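Local coordinates for protein 1-pyrroline-5-carboxylate dehydrogenase (Thermus thermophilus, PDB 1UZB) that probably oxidises the semialdehyde form of 1-pyrroline-5-carboxylate to glutamate, as an NAD(P)-dependent enzyme of the aldehyde dehydrogenase family, at residues Ala438-Thr446 and Pro484-Gly492; Ile399-Pro409 and Gly420-Val428. All coordinates share one frame; numbering follows the deposited sequence.

Contact 1: Ala438-Thr446 and Pro484-Gly492; sequences ANDTPYGLT and PFGGFKLSG
L445 and F485 meet at about a right angle, with L445 CD2 3.9 Å from F485 CZ. The CG of L445 lies anti to the backbone N (chi1 -171°), and its other methyl, CD1, rests on the backbone of G486 and G487. T446 CG2 comes to the edge of the F485 ring, near its plane. At the other end P442 CB packs on L490 CD1.

Between these ends the two segments join through backbone bonds and the S491 hydroxyl. F488 N donates to G444 O at 2.8 Å. L490 N reaches P442 O at 2.9 Å. G444 O lies 3.3 Å from G487 CA, so the backbones run close here with no room for a CB. S491 OG accepts from G444 N in a nearly straight bond of 2.9 Å (171°). The same OG is also hydrogen-bonded to G290 O and sits at the edge of the Y443 ring.

K489 forms the polar edge. Its chain bends at chi3 (61°) and carries K489 NZ to T441 O at 2.7 Å. A weak bond links K489 NZ to Y443 O at 3.1 Å. The ammonium is thus held by backbone carbonyls of the turn that follows helix 431-439. T441 OG1 accepts from Y443 N, closing an ST turn there.

Helix 262-272 touches Y443 and L490 through L262. W281 of a second subunit packs on L490, and strand 446-450 continues from L445 into the seven-stranded sheet.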
ATOM      1  N   ALA A 438      35.319 -13.836  19.730  1.00  5.53           N
ATOM      2  CA  ALA A 438      34.845 -13.592  18.374  1.00  5.19           C
ATOM      3  C   ALA A 438      34.933 -12.109  18.021  1.00  5.30           C
ATOM      4  O   ALA A 438      35.377 -11.748  16.930  1.00  5.82           O
ATOM      5  CB  ALA A 438      33.412 -14.082  18.228  1.00  6.30           C
ATOM      6  N   ASN A 439      34.522 -11.252  18.952  1.00  5.37           N
ATOM      7  CA  ASN A 439      34.538  -9.813  18.722  1.00  6.27           C
ATOM      8  C   ASN A 439      35.898  -9.148  18.842  1.00  6.55           C
ATOM      9  O   ASN A 439      36.103  -8.057  18.307  1.00  7.56           O
ATOM     10  CB  ASN A 439      33.574  -9.106  19.680  1.00  6.31           C
ATOM     11  CG  ASN A 439      32.125  -9.344  19.326  1.00  7.15           C
ATOM     12  OD1 ASN A 439      31.756  -9.328  18.151  1.00  8.75           O
ATOM     13  ND2 ASN A 439      31.292  -9.550  20.335  1.00  7.48           N
ATOM     14  N   ASP A 440      36.830  -9.801  19.530  1.00  6.99           N
ATOM     15  CA  ASP A 440      38.139  -9.209  19.740  1.00  8.77           C
ATOM     16  C   ASP A 440      39.150  -9.328  18.606  1.00  7.96           C
ATOM     17  O   ASP A 440      40.161 -10.021  18.723  1.00  8.35           O
ATOM     18  CB  ASP A 440      38.748  -9.734  21.047  1.00 11.32           C
ATOM     19  CG  ASP A 440      40.006  -8.978  21.451  1.00 15.41           C
ATOM     20  OD1 ASP A 440      40.134  -7.789  21.086  1.00 17.39           O
ATOM     21  OD2 ASP A 440      40.858  -9.565  22.148  1.00 19.11           O
ATOM     22  N   THR A 441      38.845  -8.657  17.498  1.00  6.79           N
ATOM     23  CA  THR A 441      39.736  -8.569  16.341  1.00  7.77           C
ATOM     24  C   THR A 441      39.417  -7.199  15.756  1.00  7.25           C
ATOM     25  O   THR A 441      38.413  -6.585  16.115  1.00  7.62           O
ATOM     26  CB  THR A 441      39.484  -9.635  15.230  1.00  8.43           C
ATOM     27  OG1 THR A 441      38.370  -9.242  14.417  1.00  8.36           O
ATOM     28  CG2 THR A 441      39.239 -11.001  15.831  1.00  9.99           C
ATOM     29  N   PRO A 442      40.270  -6.692  14.859  1.00  7.88           N
ATOM     30  CA  PRO A 442      40.005  -5.375  14.267  1.00  7.87           C
ATOM     31  C   PRO A 442      38.930  -5.418  13.181  1.00  6.54           C
ATOM     32  O   PRO A 442      38.501  -4.375  12.685  1.00  7.11           O
ATOM     33  CB  PRO A 442      41.360  -4.980  13.676  1.00  8.76           C
ATOM     34  CG  PRO A 442      42.357  -5.812  14.446  1.00 11.13           C
ATOM     35  CD  PRO A 442      41.646  -7.127  14.575  1.00  9.44           C
ATOM     36  N   TYR A 443      38.494  -6.625  12.830  1.00  6.21           N
ATOM     37  CA  TYR A 443      37.515  -6.823  11.764  1.00  5.77           C
ATOM     38  C   TYR A 443      36.084  -7.085  12.221  1.00  4.67           C
ATOM     39  O   TYR A 443      35.801  -7.151  13.410  1.00  6.90           O
ATOM     40  CB  TYR A 443      37.961  -7.986  10.881  1.00  6.83           C
ATOM     41  CG  TYR A 443      39.263  -7.758  10.148  1.00  5.67           C
ATOM     42  CD1 TYR A 443      40.456  -8.344  10.585  1.00  6.08           C
ATOM     43  CD2 TYR A 443      39.293  -7.002   8.976  1.00  6.99           C
ATOM     44  CE1 TYR A 443      41.642  -8.186   9.863  1.00  8.50           C
ATOM     45  CE2 TYR A 443      40.467  -6.840   8.251  1.00  8.19           C
ATOM     46  CZ  TYR A 443      41.635  -7.435   8.696  1.00  7.38           C
ATOM     47  OH  TYR A 443      42.783  -7.291   7.947  1.00  9.04           O
ATOM     48  N   GLY A 444      35.188  -7.247  11.251  1.00  5.31           N
ATOM     49  CA  GLY A 444      33.794  -7.513  11.563  1.00  4.79           C
ATOM     50  C   GLY A 444      32.979  -7.793  10.311  1.00  3.78           C
ATOM     51  O   GLY A 444      31.938  -7.171  10.083  1.00  4.18           O
ATOM     52  N   LEU A 445      33.435  -8.739   9.495  1.00  4.31           N
ATOM     53  CA  LEU A 445      32.735  -9.046   8.254  1.00  4.49           C
ATOM     54  C   LEU A 445      31.730 -10.191   8.384  1.00  5.11           C
ATOM     55  O   LEU A 445      30.524  -9.950   8.370  1.00  5.69           O
ATOM     56  CB  LEU A 445      33.747  -9.333   7.140  1.00  6.72           C
ATOM     57  CG  LEU A 445      33.176  -9.470   5.723  1.00  6.10           C
ATOM     58  CD1 LEU A 445      32.250  -8.300   5.407  1.00  7.88           C
ATOM     59  CD2 LEU A 445      34.318  -9.529   4.720  1.00  6.73           C
ATOM     60  N   THR A 446      32.206 -11.428   8.489  1.00  3.82           N
ATOM     61  CA  THR A 446      31.282 -12.548   8.644  1.00  3.83           C
ATOM     62  C   THR A 446      31.560 -13.312   9.922  1.00  3.51           C
ATOM     63  O   THR A 446      32.630 -13.195  10.521  1.00  4.31           O
ATOM     64  CB  THR A 446      31.359 -13.564   7.483  1.00  5.03           C
ATOM     65  OG1 THR A 446      32.652 -14.178   7.472  1.00  5.33           O
ATOM     66  CG2 THR A 446      31.101 -12.886   6.151  1.00  4.47           C
ATOM     67  N   PRO A 484      22.444  -8.974   2.324  1.00  6.47           N
ATOM     68  CA  PRO A 484      23.220  -7.762   2.034  1.00  5.59           C
ATOM     69  C   PRO A 484      24.628  -8.012   2.572  1.00  5.04           C
ATOM     70  O   PRO A 484      24.790  -8.353   3.743  1.00  4.63           O
ATOM     71  CB  PRO A 484      22.476  -6.694   2.821  1.00  6.40           C
ATOM     72  CG  PRO A 484      21.047  -7.137   2.685  1.00  6.34           C
ATOM     73  CD  PRO A 484      21.125  -8.639   2.892  1.00  6.21           C
ATOM     74  N   PHE A 485      25.640  -7.834   1.727  1.00  5.12           N
ATOM     75  CA  PHE A 485      27.010  -8.141   2.129  1.00  4.50           C
ATOM     76  C   PHE A 485      27.934  -6.955   2.398  1.00  4.58           C
ATOM     77  O   PHE A 485      28.147  -6.110   1.536  1.00  5.34           O
ATOM     78  CB  PHE A 485      27.644  -9.050   1.073  1.00  5.87           C
ATOM     79  CG  PHE A 485      28.955  -9.632   1.496  1.00  5.78           C
ATOM     80  CD1 PHE A 485      29.005 -10.637   2.457  1.00  6.09           C
ATOM     81  CD2 PHE A 485      30.148  -9.150   0.967  1.00  6.27           C
ATOM     82  CE1 PHE A 485      30.225 -11.152   2.885  1.00  7.59           C
ATOM     83  CE2 PHE A 485      31.373  -9.661   1.389  1.00  7.42           C
ATOM     84  CZ  PHE A 485      31.409 -10.660   2.348  1.00  7.40           C
ATOM     85  N   GLY A 486      28.499  -6.917   3.599  1.00  5.22           N
ATOM     86  CA  GLY A 486      29.391  -5.833   3.971  1.00  5.34           C
ATOM     87  C   GLY A 486      29.598  -5.886   5.468  1.00  5.31           C
ATOM     88  O   GLY A 486      28.703  -6.311   6.203  1.00  6.00           O
ATOM     89  N   GLY A 487      30.752  -5.421   5.935  1.00  6.14           N
ATOM     90  CA  GLY A 487      31.034  -5.509   7.354  1.00  6.24           C
ATOM     91  C   GLY A 487      31.139  -4.256   8.189  1.00  5.15           C
ATOM     92  O   GLY A 487      30.759  -3.157   7.769  1.00  5.54           O
ATOM     93  N   PHE A 488      31.677  -4.457   9.391  1.00  4.94           N
ATOM     94  CA  PHE A 488      31.878  -3.411  10.391  1.00  4.82           C
ATOM     95  C   PHE A 488      33.376  -3.265  10.657  1.00  4.69           C
ATOM     96  O   PHE A 488      34.192  -4.075  10.200  1.00  5.50           O
ATOM     97  CB  PHE A 488      31.234  -3.810  11.726  1.00  5.42           C
ATOM     98  CG  PHE A 488      29.759  -4.093  11.655  1.00  5.41           C
ATOM     99  CD1 PHE A 488      29.189  -5.029  12.517  1.00  6.22           C
ATOM    100  CD2 PHE A 488      28.933  -3.401  10.778  1.00  5.50           C
ATOM    101  CE1 PHE A 488      27.816  -5.270  12.508  1.00  7.32           C
ATOM    102  CE2 PHE A 488      27.555  -3.634  10.762  1.00  7.22           C
ATOM    103  CZ  PHE A 488      26.999  -4.570  11.632  1.00  6.96           C
ATOM    104  N   LYS A 489      33.726  -2.235  11.418  1.00  5.98           N
ATOM    105  CA  LYS A 489      35.108  -2.012  11.811  1.00  6.04           C
ATOM    106  C   LYS A 489      36.093  -1.998  10.644  1.00  5.14           C
ATOM    107  O   LYS A 489      35.804  -1.408   9.606  1.00  5.90           O
ATOM    108  CB  LYS A 489      35.484  -3.061  12.867  1.00  6.29           C
ATOM    109  CG  LYS A 489      34.663  -2.896  14.154  1.00  7.20           C
ATOM    110  CD  LYS A 489      34.573  -4.170  14.979  1.00  9.25           C
ATOM    111  CE  LYS A 489      35.931  -4.661  15.436  1.00  8.92           C
ATOM    112  NZ  LYS A 489      35.780  -5.902  16.256  1.00  9.79           N
ATOM    113  N   LEU A 490      37.253  -2.636  10.788  1.00  4.93           N
ATOM    114  CA  LEU A 490      38.214  -2.588   9.697  1.00  5.33           C
ATOM    115  C   LEU A 490      37.915  -3.500   8.513  1.00  5.90           C
ATOM    116  O   LEU A 490      38.776  -3.736   7.661  1.00  6.31           O
ATOM    117  CB  LEU A 490      39.641  -2.788  10.231  1.00  6.17           C
ATOM    118  CG  LEU A 490      40.096  -1.607  11.106  1.00  6.26           C
ATOM    119  CD1 LEU A 490      41.567  -1.775  11.469  1.00  7.72           C
ATOM    120  CD2 LEU A 490      39.879  -0.283  10.377  1.00  7.96           C
ATOM    121  N   SER A 491      36.687  -4.011   8.460  1.00  5.42           N
ATOM    122  CA  SER A 491      36.265  -4.822   7.326  1.00  5.03           C
ATOM    123  C   SER A 491      35.719  -3.880   6.251  1.00  5.61           C
ATOM    124  O   SER A 491      35.346  -4.318   5.165  1.00  6.85           O
ATOM    125  CB  SER A 491      35.199  -5.836   7.737  1.00  5.35           C
ATOM    126  OG  SER A 491      35.801  -6.883   8.477  1.00  6.08           O
ATOM    127  N   GLY A 492      35.670  -2.585   6.555  1.00  4.88           N
ATOM    128  CA  GLY A 492      35.205  -1.644   5.553  1.00  5.24           C
ATOM    129  C   GLY A 492      34.207  -0.589   5.969  1.00  5.42           C
ATOM    130  O   GLY A 492      33.966  -0.359   7.153  1.00  6.80           O
TER

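Contact 2: Ile399-Pro409 and Gly420-Val428; sequences IAPTVFTEVPP and GPVLSVIRV
Bends at chi2 of E406 (-68°) and at chi3 of R427 (64°) bring the carboxylate and guanidinium together. The carboxylate lies at the edge of the guanidinium, with the two planes 61° apart. R427 NE reaches the syn side of E406 OE2 at 3.0 Å, and weaker bonds run from NE and NH1 to OE1. R427 NH2 is hydrogen-bonded to Q332 OE1. Shortening E406 to an alanine takes away the carboxylate, and the guanidinium is likely to be less fixed in its rotation, with Q332 still on NH2.

E406 lies just past the end of strand 402-405, while R427 is still in strand 422-428, which runs parallel to it. Strands 402-405 and 422-428 are neighbours in the mixed seven-stranded sheet of this aldehyde dehydrogenase fold. T402 N donates to P421 O at 2.8 Å, and L423 N to T402 O at 2.9 Å. F404 N donates to L423 O. V425 N then bonds to F404 O. Past the end of strand 402-405, V407 N donates to V425 O at 3.1 Å.

V403 CG1 meets V425 CG2 at 3.9 Å, on the side packed by helices 303-315 and 332-346. On the other face V422 CG1 touches the edge of the F404 ring in its plane. P409 CG packs on I426 CG2. A water gives a hydrogen bond to V407 O at 2.8 Å and accepts one from R427 N.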
ATOM      1  N   ILE A 399      48.770 -25.820  -1.547  1.00  8.91           N
ATOM      2  CA  ILE A 399      49.001 -25.824  -0.108  1.00  9.33           C
ATOM      3  C   ILE A 399      47.948 -26.726   0.527  1.00  9.19           C
ATOM      4  O   ILE A 399      46.764 -26.648   0.195  1.00  9.77           O
ATOM      5  CB  ILE A 399      48.886 -24.404   0.487  1.00  9.21           C
ATOM      6  CG1 ILE A 399      49.927 -23.489  -0.159  1.00  8.87           C
ATOM      7  CG2 ILE A 399      49.096 -24.452   1.993  1.00  9.30           C
ATOM      8  CD1 ILE A 399      49.875 -22.054   0.316  1.00  9.82           C
ATOM      9  N   ALA A 400      48.383 -27.589   1.435  1.00  9.59           N
ATOM     10  CA  ALA A 400      47.475 -28.515   2.098  1.00  8.69           C
ATOM     11  C   ALA A 400      46.602 -27.846   3.154  1.00  9.25           C
ATOM     12  O   ALA A 400      47.024 -26.890   3.805  1.00  9.09           O
ATOM     13  CB  ALA A 400      48.277 -29.643   2.742  1.00 11.77           C
ATOM     14  N   PRO A 401      45.357 -28.329   3.321  1.00  9.48           N
ATOM     15  CA  PRO A 401      44.446 -27.769   4.321  1.00  8.03           C
ATOM     16  C   PRO A 401      45.208 -27.816   5.640  1.00  8.17           C
ATOM     17  O   PRO A 401      45.729 -28.863   6.033  1.00  8.59           O
ATOM     18  CB  PRO A 401      43.267 -28.735   4.287  1.00  8.98           C
ATOM     19  CG  PRO A 401      43.215 -29.115   2.846  1.00  8.36           C
ATOM     20  CD  PRO A 401      44.676 -29.353   2.507  1.00 10.36           C
ATOM     21  N   THR A 402      45.269 -26.678   6.318  1.00  6.82           N
ATOM     22  CA  THR A 402      46.022 -26.568   7.552  1.00  7.53           C
ATOM     23  C   THR A 402      45.183 -26.205   8.766  1.00  7.10           C
ATOM     24  O   THR A 402      44.255 -25.398   8.678  1.00  7.04           O
ATOM     25  CB  THR A 402      47.135 -25.525   7.365  1.00  7.43           C
ATOM     26  OG1 THR A 402      47.958 -25.920   6.260  1.00  8.49           O
ATOM     27  CG2 THR A 402      47.987 -25.399   8.619  1.00  8.48           C
ATOM     28  N   VAL A 403      45.525 -26.802   9.904  1.00  6.86           N
ATOM     29  CA  VAL A 403      44.821 -26.538  11.149  1.00  7.55           C
ATOM     30  C   VAL A 403      45.777 -26.370  12.322  1.00  6.80           C
ATOM     31  O   VAL A 403      46.680 -27.189  12.530  1.00  6.51           O
ATOM     32  CB  VAL A 403      43.845 -27.683  11.520  1.00  6.12           C
ATOM     33  CG1 VAL A 403      43.122 -27.351  12.824  1.00  7.69           C
ATOM     34  CG2 VAL A 403      42.840 -27.899  10.404  1.00  8.34           C
ATOM     35  N   PHE A 404      45.590 -25.285  13.066  1.00  6.37           N
ATOM     36  CA  PHE A 404      46.368 -25.025  14.273  1.00  5.97           C
ATOM     37  C   PHE A 404      45.346 -25.037  15.397  1.00  7.44           C
ATOM     38  O   PHE A 404      44.229 -24.540  15.224  1.00  7.33           O
ATOM     39  CB  PHE A 404      47.023 -23.641  14.257  1.00  6.44           C
ATOM     40  CG  PHE A 404      48.206 -23.522  13.337  1.00  7.30           C
ATOM     41  CD1 PHE A 404      48.058 -23.021  12.050  1.00  9.09           C
ATOM     42  CD2 PHE A 404      49.478 -23.885  13.773  1.00  7.03           C
ATOM     43  CE1 PHE A 404      49.157 -22.878  11.203  1.00  7.87           C
ATOM     44  CE2 PHE A 404      50.587 -23.749  12.935  1.00  8.78           C
ATOM     45  CZ  PHE A 404      50.427 -23.243  11.650  1.00  8.84           C
ATOM     46  N   THR A 405      45.699 -25.609  16.543  1.00  6.68           N
ATOM     47  CA  THR A 405      44.766 -25.607  17.658  1.00  7.70           C
ATOM     48  C   THR A 405      45.409 -25.016  18.912  1.00  7.69           C
ATOM     49  O   THR A 405      46.609 -24.726  18.926  1.00  7.79           O
ATOM     50  CB  THR A 405      44.201 -27.018  17.936  1.00  8.78           C
ATOM     51  OG1 THR A 405      43.082 -26.904  18.822  1.00  9.09           O
ATOM     52  CG2 THR A 405      45.255 -27.926  18.549  1.00 10.06           C
ATOM     53  N   GLU A 406      44.601 -24.831  19.955  1.00  7.34           N
ATOM     54  CA  GLU A 406      45.053 -24.222  21.208  1.00  8.28           C
ATOM     55  C   GLU A 406      45.718 -22.882  20.880  1.00  8.51           C
ATOM     56  O   GLU A 406      46.709 -22.485  21.496  1.00  9.92           O
ATOM     57  CB  GLU A 406      46.039 -25.137  21.949  1.00 10.69           C
ATOM     58  CG  GLU A 406      45.457 -26.473  22.442  1.00 11.76           C
ATOM     59  CD  GLU A 406      44.438 -26.335  23.569  1.00 14.71           C
ATOM     60  OE1 GLU A 406      44.360 -25.260  24.200  1.00 15.28           O
ATOM     61  OE2 GLU A 406      43.717 -27.322  23.839  1.00 16.70           O
ATOM     62  N   VAL A 407      45.152 -22.179  19.907  1.00  7.33           N
ATOM     63  CA  VAL A 407      45.689 -20.895  19.484  1.00  7.39           C
ATOM     64  C   VAL A 407      45.266 -19.754  20.406  1.00  7.83           C
ATOM     65  O   VAL A 407      44.083 -19.603  20.716  1.00  8.28           O
ATOM     66  CB  VAL A 407      45.233 -20.549  18.050  1.00  7.02           C
ATOM     67  CG1 VAL A 407      45.850 -19.231  17.615  1.00  8.12           C
ATOM     68  CG2 VAL A 407      45.623 -21.664  17.093  1.00  8.29           C
ATOM     69  N   PRO A 408      46.232 -18.947  20.874  1.00  8.45           N
ATOM     70  CA  PRO A 408      45.884 -17.825  21.754  1.00  7.39           C
ATOM     71  C   PRO A 408      45.065 -16.816  20.952  1.00  8.48           C
ATOM     72  O   PRO A 408      45.396 -16.518  19.804  1.00  8.49           O
ATOM     73  CB  PRO A 408      47.246 -17.264  22.155  1.00  9.42           C
ATOM     74  CG  PRO A 408      48.125 -18.474  22.127  1.00  9.12           C
ATOM     75  CD  PRO A 408      47.688 -19.162  20.851  1.00  9.26           C
ATOM     76  N   PRO A 409      43.993 -16.272  21.547  1.00  7.73           N
ATOM     77  CA  PRO A 409      43.151 -15.298  20.842  1.00  8.56           C
ATOM     78  C   PRO A 409      43.892 -14.114  20.222  1.00  8.87           C
ATOM     79  O   PRO A 409      43.481 -13.600  19.186  1.00  9.04           O
ATOM     80  CB  PRO A 409      42.160 -14.858  21.916  1.00 10.64           C
ATOM     81  CG  PRO A 409      42.010 -16.088  22.755  1.00 11.33           C
ATOM     82  CD  PRO A 409      43.442 -16.569  22.882  1.00  8.56           C
ATOM     83  N   GLY A 420      44.309 -17.892   3.151  1.00  6.90           N
ATOM     84  CA  GLY A 420      44.781 -19.167   2.646  1.00  7.50           C
ATOM     85  C   GLY A 420      44.067 -20.282   3.388  1.00  6.17           C
ATOM     86  O   GLY A 420      43.252 -20.008   4.269  1.00  6.71           O
ATOM     87  N   PRO A 421      44.351 -21.550   3.065  1.00  6.45           N
ATOM     88  CA  PRO A 421      43.697 -22.681   3.735  1.00  6.53           C
ATOM     89  C   PRO A 421      44.269 -22.957   5.121  1.00  6.32           C
ATOM     90  O   PRO A 421      44.779 -24.047   5.386  1.00  6.85           O
ATOM     91  CB  PRO A 421      43.938 -23.833   2.764  1.00  7.15           C
ATOM     92  CG  PRO A 421      45.292 -23.502   2.201  1.00  6.95           C
ATOM     93  CD  PRO A 421      45.237 -22.007   1.977  1.00  6.71           C
ATOM     94  N   VAL A 422      44.162 -21.965   6.003  1.00  6.48           N
ATOM     95  CA  VAL A 422      44.688 -22.071   7.360  1.00  6.55           C
ATOM     96  C   VAL A 422      43.628 -21.729   8.401  1.00  5.62           C
ATOM     97  O   VAL A 422      43.169 -20.589   8.490  1.00  7.62           O
ATOM     98  CB  VAL A 422      45.896 -21.132   7.559  1.00  7.00           C
ATOM     99  CG1 VAL A 422      46.441 -21.284   8.966  1.00  8.89           C
ATOM    100  CG2 VAL A 422      46.976 -21.447   6.533  1.00  9.03           C
ATOM    101  N   LEU A 423      43.254 -22.728   9.195  1.00  5.55           N
ATOM    102  CA  LEU A 423      42.248 -22.564  10.235  1.00  5.29           C
ATOM    103  C   LEU A 423      42.872 -22.562  11.623  1.00  5.34           C
ATOM    104  O   LEU A 423      43.654 -23.458  11.956  1.00  6.13           O
ATOM    105  CB  LEU A 423      41.232 -23.703  10.143  1.00  6.23           C
ATOM    106  CG  LEU A 423      40.088 -23.694  11.152  1.00  6.00           C
ATOM    107  CD1 LEU A 423      39.215 -22.470  10.931  1.00  6.35           C
ATOM    108  CD2 LEU A 423      39.274 -24.967  10.992  1.00  7.46           C
ATOM    109  N   SER A 424      42.514 -21.563  12.429  1.00  5.51           N
ATOM    110  CA  SER A 424      43.015 -21.440  13.799  1.00  5.79           C
ATOM    111  C   SER A 424      41.895 -21.787  14.775  1.00  5.54           C
ATOM    112  O   SER A 424      40.848 -21.137  14.784  1.00  6.03           O
ATOM    113  CB  SER A 424      43.499 -20.011  14.063  1.00  6.59           C
ATOM    114  OG  SER A 424      44.640 -19.696  13.279  1.00  7.91           O
ATOM    115  N   VAL A 425      42.122 -22.805  15.598  1.00  6.08           N
ATOM    116  CA  VAL A 425      41.123 -23.249  16.563  1.00  5.86           C
ATOM    117  C   VAL A 425      41.442 -22.715  17.949  1.00  6.33           C
ATOM    118  O   VAL A 425      42.548 -22.902  18.470  1.00  6.03           O
ATOM    119  CB  VAL A 425      41.047 -24.787  16.602  1.00  5.75           C
ATOM    120  CG1 VAL A 425      39.910 -25.237  17.505  1.00  7.87           C
ATOM    121  CG2 VAL A 425      40.849 -25.324  15.189  1.00  6.71           C
ATOM    122  N   ILE A 426      40.453 -22.050  18.534  1.00  6.65           N
ATOM    123  CA  ILE A 426      40.570 -21.428  19.846  1.00  7.03           C
ATOM    124  C   ILE A 426      39.597 -22.093  20.814  1.00  7.14           C
ATOM    125  O   ILE A 426      38.412 -22.220  20.522  1.00  7.01           O
ATOM    126  CB  ILE A 426      40.252 -19.919  19.733  1.00  7.61           C
ATOM    127  CG1 ILE A 426      41.142 -19.285  18.659  1.00  9.16           C
ATOM    128  CG2 ILE A 426      40.449 -19.235  21.077  1.00  8.17           C
ATOM    129  CD1 ILE A 426      40.710 -17.894  18.225  1.00  8.21           C
ATOM    130  N   ARG A 427      40.108 -22.523  21.962  1.00  7.51           N
ATOM    131  CA  ARG A 427      39.293 -23.183  22.973  1.00  8.24           C
ATOM    132  C   ARG A 427      38.907 -22.194  24.068  1.00  9.11           C
ATOM    133  O   ARG A 427      39.773 -21.552  24.662  1.00 10.13           O
ATOM    134  CB  ARG A 427      40.077 -24.356  23.570  1.00  9.53           C
ATOM    135  CG  ARG A 427      39.348 -25.131  24.656  1.00 11.18           C
ATOM    136  CD  ARG A 427      40.047 -26.454  24.940  1.00 12.83           C
ATOM    137  NE  ARG A 427      41.393 -26.267  25.475  1.00 13.02           N
ATOM    138  CZ  ARG A 427      41.667 -26.015  26.752  1.00 14.95           C
ATOM    139  NH1 ARG A 427      42.924 -25.857  27.143  1.00 16.69           N
ATOM    140  NH2 ARG A 427      40.686 -25.935  27.642  1.00 16.51           N
ATOM    141  N   VAL A 428      37.608 -22.069  24.324  1.00  7.80           N
ATOM    142  CA  VAL A 428      37.107 -21.149  25.342  1.00  9.17           C
ATOM    143  C   VAL A 428      36.223 -21.897  26.337  1.00  8.33           C
ATOM    144  O   VAL A 428      35.761 -23.001  26.055  1.00  8.98           O
ATOM    145  CB  VAL A 428      36.313 -19.981  24.700  1.00  7.13           C
ATOM    146  CG1 VAL A 428      37.203 -19.234  23.716  1.00  9.43           C
ATOM    147  CG2 VAL A 428      35.075 -20.505  23.987  1.00  7.53           C
TER
HETATM  148  O   HOH W   1      42.898 -21.526  22.424  1.00 11.50           O

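How the contacts relate
Both contacts are largely buried, but contact 1 lies nearer the centre of the chain, about 15 Å away against 24 Å for contact 2. Their centres are 19 Å apart and they do not touch. Both concern the seven-stranded sheet: contact 2 pairs two of its strands, and contact 1 packs a loop on the turn that leads into strand 446-450. Strand 422-428 and helix 431-439 link them in series. Contact 2 relies on regular backbone bonding and ends in a charge pair at an exposed arginine. In contact 1 a lysine is held by backbone carbonyls instead. A second subunit reaches contact 1, whereas no other chain touches contact 2.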